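Long-range contacts in ABC transporter substrate-binding protein (Rhizobium radiobacter, PDB 6TFS), which binds a glutamate-sugar conjugate of the deoxyfructosyl type and probably delivers it to an ABC transporter for uptake: residues 418-423 and 446-451; 250-255 and 293-298. One frame throughout, in Å; residues are numbered along the deposited sequence.

In the fold
Contact 2 is buried, its centre about 14 Å from the centre of the chain; contact 1, at about 22 Å, is only partly buried. Across both segment pairs the interaction is apolar packing. In contact 2 it lies behind a strand whose other side reaches the bound ligand, whereas in contact 1 a loop and a helix meet near the protein surface and an exposed asparagine turns to a sulfate ion. The two contacts adjoin, with centres about 13 Å apart: helix 434-451, one side of contact 1, also touches the loop of contact 2, Val449 CG2 lying 3.7 Å from Val295 CG1. Helix 392-400 packs on both.

Contact 1. Residues 418-423 and 446-451; sequences CNVADK and KLIVSN. With SO4 (sulfate ion), chain I.
One face of the flat Asn451 carboxamide is covered by a methyl of Val420: CG1 sits almost straight above the plane, 3.5 Å from Asn451 CG and nearly as close to both its oxygen and its nitrogen. Asn419 starts out away from the helix, and its amide, which takes no part in the packing, donates an N-H from ND2 to a sulfate ion, probably from the crystallisation liquor. The bond from Asn419 ND2 to sulfate O3 is nearly straight (169°) but weak at 3.3 Å; Lys408 grips the same ion. Val420 straddles the turn from Leu447 to Asn451: with CG1 beside its own backbone N (chi1 -64°) and over the amide, CG2 drops onto the backbone, 3.6 Å from Leu447 O. That oxygen already accepts the helical bond from Asn451 N. Ala421 is the N-cap residue of helix 422-430, so the contact closes a helical hairpin, the entry to helix 422-430 lying against the C-terminal part of helix 434-451. Ala421 CB rests 3.9 Å from Ile448 CD1, and Leu447 CD1 reaches to 3.6 Å from Val420 O. Deeper in, Cys418 SG lies 3.9 Å from Ile448 CG1, with Leu396 and Tyr400 of helix 392-400 also against Ile448. Cys418 also touches Cys453, and both cysteines bind magnesium in a crystal structure of this protein.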
ATOM      1  N   CYS A 418     -16.009  -1.607  11.428  1.00 41.05           N
ATOM      2  CA  CYS A 418     -15.945  -2.952  11.995  1.00 40.21           C
ATOM      3  C   CYS A 418     -15.489  -2.849  13.459  1.00 43.61           C
ATOM      4  O   CYS A 418     -14.565  -2.083  13.770  1.00 42.57           O
ATOM      5  CB  CYS A 418     -15.000  -3.832  11.181  1.00 39.40           C
ATOM      6  SG  CYS A 418     -14.970  -5.569  11.699  1.00 43.24           S
ATOM      7  N   ASN A 419     -16.151  -3.596  14.344  1.00 41.27           N
ATOM      8  CA  ASN A 419     -15.809  -3.623  15.772  1.00 43.01           C
ATOM      9  C   ASN A 419     -15.990  -5.032  16.394  1.00 48.19           C
ATOM     10  O   ASN A 419     -16.081  -5.147  17.619  1.00 50.83           O
ATOM     11  CB  ASN A 419     -16.651  -2.559  16.526  1.00 43.19           C
ATOM     12  CG  ASN A 419     -18.145  -2.821  16.562  1.00 57.63           C
ATOM     13  OD1 ASN A 419     -18.688  -3.689  15.878  1.00 57.08           O
ATOM     14  ND2 ASN A 419     -18.850  -2.061  17.368  1.00 52.82           N
ATOM     15  N   VAL A 420     -16.047  -6.084  15.563  1.00 43.89           N
ATOM     16  CA  VAL A 420     -16.327  -7.464  16.002  1.00 44.49           C
ATOM     17  C   VAL A 420     -15.090  -8.346  16.316  1.00 49.79           C
ATOM     18  O   VAL A 420     -15.265  -9.436  16.866  1.00 51.16           O
ATOM     19  CB  VAL A 420     -17.262  -8.214  15.000  1.00 48.28           C
ATOM     20  CG1 VAL A 420     -18.642  -7.558  14.920  1.00 48.50           C
ATOM     21  CG2 VAL A 420     -16.622  -8.348  13.609  1.00 46.95           C
ATOM     22  N   ALA A 421     -13.876  -7.916  15.953  1.00 46.47           N
ATOM     23  CA  ALA A 421     -12.682  -8.748  16.127  1.00 45.71           C
ATOM     24  C   ALA A 421     -11.542  -8.110  16.941  1.00 48.52           C
ATOM     25  O   ALA A 421     -10.409  -8.602  16.870  1.00 47.56           O
ATOM     26  CB  ALA A 421     -12.167  -9.197  14.758  1.00 45.43           C
ATOM     27  N   ASP A 422     -11.833  -7.074  17.748  1.00 45.04           N
ATOM     28  CA  ASP A 422     -10.826  -6.378  18.566  1.00 44.98           C
ATOM     29  C   ASP A 422     -10.013  -7.303  19.488  1.00 49.12           C
ATOM     30  O   ASP A 422      -8.783  -7.215  19.505  1.00 46.03           O
ATOM     31  CB  ASP A 422     -11.470  -5.263  19.411  1.00 46.34           C
ATOM     32  CG  ASP A 422     -11.937  -4.024  18.664  1.00 49.67           C
ATOM     33  OD1 ASP A 422     -11.839  -4.000  17.411  1.00 48.06           O
ATOM     34  OD2 ASP A 422     -12.410  -3.089  19.325  1.00 55.04           O
ATOM     35  N   LYS A 423     -10.712  -8.176  20.251  1.00 48.23           N
ATOM     36  CA  LYS A 423     -10.095  -9.103  21.210  1.00 49.50           C
ATOM     37  C   LYS A 423      -9.108 -10.046  20.541  1.00 52.52           C
ATOM     38  O   LYS A 423      -7.990 -10.193  21.034  1.00 52.46           O
ATOM     39  CB  LYS A 423     -11.151  -9.916  21.986  1.00 54.26           C
ATOM     40  CG  LYS A 423     -12.094  -9.094  22.865  1.00 79.21           C
ATOM     41  CD  LYS A 423     -13.135  -9.974  23.602  1.00 95.21           C
ATOM     42  CE  LYS A 423     -14.269 -10.515  22.740  1.00107.53           C
ATOM     43  NZ  LYS A 423     -15.305  -9.490  22.447  1.00117.31           N
ATOM     44  N   LYS A 446     -12.780 -14.899  10.416  1.00 42.79           N
ATOM     45  CA  LYS A 446     -14.114 -15.518  10.405  1.00 42.56           C
ATOM     46  C   LYS A 446     -15.197 -14.563  10.931  1.00 45.57           C
ATOM     47  O   LYS A 446     -16.273 -14.480  10.335  1.00 44.57           O
ATOM     48  CB  LYS A 446     -14.133 -16.857  11.162  1.00 43.59           C
ATOM     49  CG  LYS A 446     -13.414 -17.981  10.427  1.00 48.13           C
ATOM     50  CD  LYS A 446     -13.631 -19.323  11.121  1.00 49.77           C
ATOM     51  CE  LYS A 446     -13.062 -20.495  10.342  1.00 51.86           C
ATOM     52  NZ  LYS A 446     -11.580 -20.486  10.323  1.00 52.87           N
ATOM     53  N   LEU A 447     -14.894 -13.831  12.022  1.00 43.17           N
ATOM     54  CA  LEU A 447     -15.802 -12.848  12.617  1.00 43.64           C
ATOM     55  C   LEU A 447     -16.080 -11.666  11.671  1.00 45.59           C
ATOM     56  O   LEU A 447     -17.242 -11.270  11.535  1.00 44.00           O
ATOM     57  CB  LEU A 447     -15.285 -12.337  13.975  1.00 44.21           C
ATOM     58  CG  LEU A 447     -15.286 -13.328  15.149  1.00 49.26           C
ATOM     59  CD1 LEU A 447     -14.373 -12.842  16.255  1.00 49.17           C
ATOM     60  CD2 LEU A 447     -16.692 -13.553  15.705  1.00 49.69           C
ATOM     61  N   ILE A 448     -15.026 -11.137  11.000  1.00 41.37           N
ATOM     62  CA  ILE A 448     -15.136 -10.026  10.046  1.00 41.54           C
ATOM     63  C   ILE A 448     -15.973 -10.435   8.818  1.00 45.16           C
ATOM     64  O   ILE A 448     -16.853  -9.670   8.385  1.00 43.63           O
ATOM     65  CB  ILE A 448     -13.751  -9.409   9.668  1.00 43.34           C
ATOM     66  CG1 ILE A 448     -13.045  -8.833  10.930  1.00 43.14           C
ATOM     67  CG2 ILE A 448     -13.897  -8.315   8.571  1.00 42.83           C
ATOM     68  CD1 ILE A 448     -11.517  -8.906  10.894  1.00 43.71           C
ATOM     69  N   VAL A 449     -15.715 -11.654   8.299  1.00 42.02           N
ATOM     70  CA  VAL A 449     -16.429 -12.215   7.145  1.00 41.94           C
ATOM     71  C   VAL A 449     -17.935 -12.438   7.454  1.00 46.33           C
ATOM     72  O   VAL A 449     -18.788 -11.995   6.679  1.00 45.30           O
ATOM     73  CB  VAL A 449     -15.746 -13.501   6.585  1.00 44.82           C
ATOM     74  CG1 VAL A 449     -16.661 -14.228   5.603  1.00 44.17           C
ATOM     75  CG2 VAL A 449     -14.409 -13.180   5.925  1.00 43.90           C
ATOM     76  N   SER A 450     -18.243 -13.122   8.573  1.00 43.10           N
ATOM     77  CA  SER A 450     -19.626 -13.436   8.966  1.00 43.90           C
ATOM     78  C   SER A 450     -20.442 -12.181   9.354  1.00 46.47           C
ATOM     79  O   SER A 450     -21.662 -12.169   9.195  1.00 45.22           O
ATOM     80  CB  SER A 450     -19.667 -14.513  10.049  1.00 46.52           C
ATOM     81  OG  SER A 450     -19.096 -14.041  11.256  1.00 55.18           O
ATOM     82  N   ASN A 451     -19.763 -11.111   9.784  1.00 43.59           N
ATOM     83  CA  ASN A 451     -20.444  -9.853  10.070  1.00 44.12           C
ATOM     84  C   ASN A 451     -20.676  -9.037   8.791  1.00 45.71           C
ATOM     85  O   ASN A 451     -21.453  -8.085   8.798  1.00 46.51           O
ATOM     86  CB  ASN A 451     -19.716  -9.047  11.129  1.00 47.43           C
ATOM     87  CG  ASN A 451     -20.669  -8.624  12.218  1.00 79.24           C
ATOM     88  OD1 ASN A 451     -21.047  -7.447  12.317  1.00 75.63           O
ATOM     89  ND2 ASN A 451     -21.107  -9.591  13.043  1.00 63.07           N
TER
HETATM   90  S   SO4 I 607     -17.160   1.431  18.490  1.00140.43           S
HETATM   91  O1  SO4 I 607     -17.992   2.634  18.532  1.00140.55           O
HETATM   92  O2  SO4 I 607     -17.069   0.948  17.112  1.00140.04           O
HETATM   93  O3  SO4 I 607     -17.760   0.387  19.325  1.00140.67           O
HETATM   94  O4  SO4 I 607     -15.821   1.754  18.995  1.00140.24           O

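Contact 2. Residues 250-255 and 293-298; sequences LNLLHI and PSVIPS. With N7T ((2~{S})-2-[[(3~{S},4~{R},5~{R})-3,4,5,6-tetrakis(oxidanyl)-2-oxidanylidene-hexyl]amino]pentanedioic acid), chain C.
Strand 240-255, held between strands 381-386 and 454-467 in the mixed sheet, turns Leu250 and Leu252 onto the loop that follows strand 289-291. Leu250 does most of the covering. Its CD2 methyl sits over one face of the Ile296-Pro297 peptide, almost straight above Ile296 C (3.4 Å) and 3.6 Å from Pro297 N, while its CB meets the proline ring at CG (3.8 Å). With CG opposite the backbone N (chi1 175°), the branch extends along the loop instead of stopping at the ring. Two residues along the strand, Leu252 CD2 touches the main chain at Val295 CA (3.8 Å) and the side chain at Val295 CG1 (4.0 Å). Tyr395 and Tyr400 of helix 392-400 also pack on Leu252, and the Tyr400 hydroxyl is hydrogen-bonded to Val295 O. In this family 5 solute-binding protein the alternation of the strand sends Asn251, between the two leucines, the other way, into the ligand site. There OD1 of Asn251 accepts a hydrogen bond from the sugar hydroxyl OAS of the ligand at 2.7 Å. Asn251 ND2 bonds to Asn460 OD1 and to Thr458 O, both on strand 454-467, which fixes the rotation of the amide with its oxygen facing the sugar. With an alanine here the OAS hydroxyl would probably lose its acceptor, and the two strand oxygens their shared amide donor. Glu249, Tyr384 and Arg388 are among the residues that grip the same ligand.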
ATOM      1  N   LEU A 250      -5.096  -6.398  -2.450  1.00 36.86           N
ATOM      2  CA  LEU A 250      -6.460  -6.897  -2.286  1.00 36.88           C
ATOM      3  C   LEU A 250      -7.521  -5.781  -2.357  1.00 38.98           C
ATOM      4  O   LEU A 250      -7.430  -4.783  -1.646  1.00 35.76           O
ATOM      5  CB  LEU A 250      -6.595  -7.715  -0.985  1.00 37.09           C
ATOM      6  CG  LEU A 250      -8.013  -8.206  -0.612  1.00 40.84           C
ATOM      7  CD1 LEU A 250      -8.609  -9.169  -1.667  1.00 40.07           C
ATOM      8  CD2 LEU A 250      -8.029  -8.821   0.761  1.00 41.25           C
ATOM      9  N   ASN A 251      -8.547  -6.009  -3.176  1.00 37.19           N
ATOM     10  CA  ASN A 251      -9.690  -5.121  -3.331  1.00 37.24           C
ATOM     11  C   ASN A 251     -10.860  -5.673  -2.562  1.00 41.03           C
ATOM     12  O   ASN A 251     -11.174  -6.861  -2.672  1.00 40.17           O
ATOM     13  CB  ASN A 251     -10.073  -4.958  -4.793  1.00 35.32           C
ATOM     14  CG  ASN A 251      -8.937  -4.526  -5.674  1.00 46.79           C
ATOM     15  OD1 ASN A 251      -8.531  -3.371  -5.651  1.00 38.32           O
ATOM     16  ND2 ASN A 251      -8.452  -5.407  -6.512  1.00 38.16           N
ATOM     17  N   LEU A 252     -11.487  -4.810  -1.754  1.00 37.94           N
ATOM     18  CA  LEU A 252     -12.659  -5.169  -0.961  1.00 37.80           C
ATOM     19  C   LEU A 252     -13.700  -4.068  -1.043  1.00 40.54           C
ATOM     20  O   LEU A 252     -13.351  -2.892  -1.212  1.00 39.47           O
ATOM     21  CB  LEU A 252     -12.296  -5.342   0.534  1.00 37.64           C
ATOM     22  CG  LEU A 252     -11.337  -6.483   0.911  1.00 40.67           C
ATOM     23  CD1 LEU A 252     -10.040  -5.913   1.467  1.00 38.38           C
ATOM     24  CD2 LEU A 252     -11.984  -7.411   1.935  1.00 40.11           C
ATOM     25  N   LEU A 253     -14.977  -4.446  -0.874  1.00 37.51           N
ATOM     26  CA  LEU A 253     -16.061  -3.493  -0.704  1.00 38.49           C
ATOM     27  C   LEU A 253     -16.234  -3.376   0.816  1.00 41.36           C
ATOM     28  O   LEU A 253     -16.698  -4.320   1.444  1.00 40.66           O
ATOM     29  CB  LEU A 253     -17.381  -3.951  -1.361  1.00 38.94           C
ATOM     30  CG  LEU A 253     -17.430  -3.928  -2.888  1.00 43.97           C
ATOM     31  CD1 LEU A 253     -18.607  -4.770  -3.392  1.00 45.40           C
ATOM     32  CD2 LEU A 253     -17.474  -2.488  -3.437  1.00 43.17           C
ATOM     33  N   HIS A 254     -15.795  -2.255   1.397  1.00 38.45           N
ATOM     34  CA  HIS A 254     -15.911  -1.995   2.839  1.00 39.05           C
ATOM     35  C   HIS A 254     -17.251  -1.292   3.043  1.00 43.61           C
ATOM     36  O   HIS A 254     -17.461  -0.193   2.531  1.00 43.25           O
ATOM     37  CB  HIS A 254     -14.745  -1.129   3.345  1.00 39.13           C
ATOM     38  CG  HIS A 254     -13.406  -1.785   3.191  1.00 41.10           C
ATOM     39  ND1 HIS A 254     -12.890  -2.608   4.174  1.00 42.22           N
ATOM     40  CD2 HIS A 254     -12.532  -1.730   2.158  1.00 40.71           C
ATOM     41  CE1 HIS A 254     -11.713  -3.000   3.719  1.00 40.64           C
ATOM     42  NE2 HIS A 254     -11.459  -2.493   2.509  1.00 40.41           N
ATOM     43  N   ILE A 255     -18.178  -1.970   3.725  1.00 40.10           N
ATOM     44  CA  ILE A 255     -19.531  -1.444   3.939  1.00 39.34           C
ATOM     45  C   ILE A 255     -19.620  -0.769   5.298  1.00 42.99           C
ATOM     46  O   ILE A 255     -19.389  -1.440   6.300  1.00 40.85           O
ATOM     47  CB  ILE A 255     -20.577  -2.588   3.857  1.00 41.71           C
ATOM     48  CG1 ILE A 255     -20.444  -3.439   2.575  1.00 41.04           C
ATOM     49  CG2 ILE A 255     -21.990  -2.034   4.029  1.00 41.93           C
ATOM     50  CD1 ILE A 255     -21.175  -4.838   2.693  1.00 40.30           C
ATOM     51  N   PRO A 293     -10.314 -15.961  -0.627  1.00 42.02           N
ATOM     52  CA  PRO A 293     -11.330 -16.515   0.291  1.00 41.57           C
ATOM     53  C   PRO A 293     -11.277 -15.972   1.740  1.00 45.62           C
ATOM     54  O   PRO A 293     -11.694 -16.661   2.671  1.00 45.75           O
ATOM     55  CB  PRO A 293     -11.084 -18.027   0.199  1.00 43.17           C
ATOM     56  CG  PRO A 293      -9.608 -18.140  -0.059  1.00 47.06           C
ATOM     57  CD  PRO A 293      -9.225 -16.933  -0.879  1.00 42.66           C
ATOM     58  N   SER A 294     -10.817 -14.719   1.922  1.00 42.49           N
ATOM     59  CA  SER A 294     -10.767 -14.008   3.214  1.00 41.67           C
ATOM     60  C   SER A 294     -10.689 -12.483   3.011  1.00 44.01           C
ATOM     61  O   SER A 294     -10.625 -12.024   1.877  1.00 42.38           O
ATOM     62  CB  SER A 294      -9.622 -14.501   4.096  1.00 41.91           C
ATOM     63  OG  SER A 294      -9.854 -14.087   5.431  1.00 45.16           O
ATOM     64  N   VAL A 295     -10.650 -11.715   4.117  1.00 40.14           N
ATOM     65  CA  VAL A 295     -10.652 -10.243   4.132  1.00 38.74           C
ATOM     66  C   VAL A 295      -9.238  -9.630   4.199  1.00 41.00           C
ATOM     67  O   VAL A 295      -9.104  -8.423   4.362  1.00 39.98           O
ATOM     68  CB  VAL A 295     -11.584  -9.688   5.238  1.00 41.79           C
ATOM     69  CG1 VAL A 295     -13.050  -9.925   4.873  1.00 41.44           C
ATOM     70  CG2 VAL A 295     -11.247 -10.279   6.612  1.00 41.64           C
ATOM     71  N   ILE A 296      -8.191 -10.464   4.092  1.00 38.35           N
ATOM     72  CA  ILE A 296      -6.795 -10.007   4.081  1.00 37.92           C
ATOM     73  C   ILE A 296      -6.085 -10.668   2.877  1.00 42.25           C
ATOM     74  O   ILE A 296      -6.549 -11.723   2.421  1.00 40.66           O
ATOM     75  CB  ILE A 296      -6.046 -10.238   5.430  1.00 41.16           C
ATOM     76  CG1 ILE A 296      -5.749 -11.753   5.682  1.00 41.62           C
ATOM     77  CG2 ILE A 296      -6.777  -9.564   6.609  1.00 40.96           C
ATOM     78  CD1 ILE A 296      -4.832 -12.045   6.812  1.00 44.24           C
ATOM     79  N   PRO A 297      -4.989 -10.074   2.331  1.00 39.20           N
ATOM     80  CA  PRO A 297      -4.311 -10.707   1.183  1.00 38.67           C
ATOM     81  C   PRO A 297      -3.784 -12.115   1.499  1.00 41.69           C
ATOM     82  O   PRO A 297      -3.429 -12.415   2.645  1.00 40.10           O
ATOM     83  CB  PRO A 297      -3.202  -9.710   0.840  1.00 39.23           C
ATOM     84  CG  PRO A 297      -3.688  -8.401   1.406  1.00 43.10           C
ATOM     85  CD  PRO A 297      -4.320  -8.806   2.692  1.00 39.45           C
ATOM     86  N   SER A 298      -3.837 -12.998   0.490  1.00 38.83           N
ATOM     87  CA  SER A 298      -3.475 -14.418   0.592  1.00 38.88           C
ATOM     88  C   SER A 298      -2.019 -14.702   0.994  1.00 44.94           C
ATOM     89  O   SER A 298      -1.757 -15.765   1.539  1.00 45.06           O
ATOM     90  CB  SER A 298      -3.823 -15.159  -0.693  1.00 40.23           C
ATOM     91  OG  SER A 298      -2.936 -14.800  -1.736  1.00 41.66           O
TER
HETATM   92  OAN N7T C 601      -8.189  -3.044 -10.085  1.00 38.96           O
HETATM   93  CAM N7T C 601      -8.024  -2.397  -8.850  1.00 40.32           C
HETATM   94  CAL N7T C 601      -6.603  -1.876  -8.789  1.00 40.34           C
HETATM   95  OAT N7T C 601      -6.448  -0.784  -9.672  1.00 39.57           O
HETATM   96  CAK N7T C 601      -6.205  -1.497  -7.353  1.00 40.64           C
HETATM   97  OAS N7T C 601      -6.100  -2.659  -6.548  1.00 40.22           O
HETATM   98  CAJ N7T C 601      -4.892  -0.728  -7.301  1.00 41.33           C
HETATM   99  OAR N7T C 601      -3.814  -1.466  -7.800  1.00 41.17           O
HETATM  100  CAI N7T C 601      -4.432  -0.355  -5.901  1.00 44.59           C
HETATM  101  OAQ N7T C 601      -4.528  -1.130  -4.933  1.00 48.24           O
HETATM  102  CAH N7T C 601      -3.736   1.013  -5.766  1.00 37.90           C
HETATM  103  N   N7T C 601      -2.960   1.109  -4.544  1.00 38.20           N
HETATM  104  CA  N7T C 601      -3.688   1.807  -3.499  1.00 38.27           C
HETATM  105  C   N7T C 601      -4.126   3.198  -3.895  1.00 37.65           C
HETATM  106  O   N7T C 601      -3.348   3.977  -4.467  1.00 37.43           O
HETATM  107  CB  N7T C 601      -2.832   1.817  -2.241  1.00 37.74           C
HETATM  108  CG  N7T C 601      -3.617   2.318  -0.993  1.00 38.07           C
HETATM  109  CD  N7T C 601      -2.894   2.179   0.314  1.00 39.35           C
HETATM  110  OE1 N7T C 601      -3.499   2.502   1.360  1.00 40.27           O
HETATM  111  OE2 N7T C 601      -1.717   1.746   0.394  1.00 41.91           O
HETATM  112  OXT N7T C 601      -5.297   3.562  -3.632  1.00 38.41           O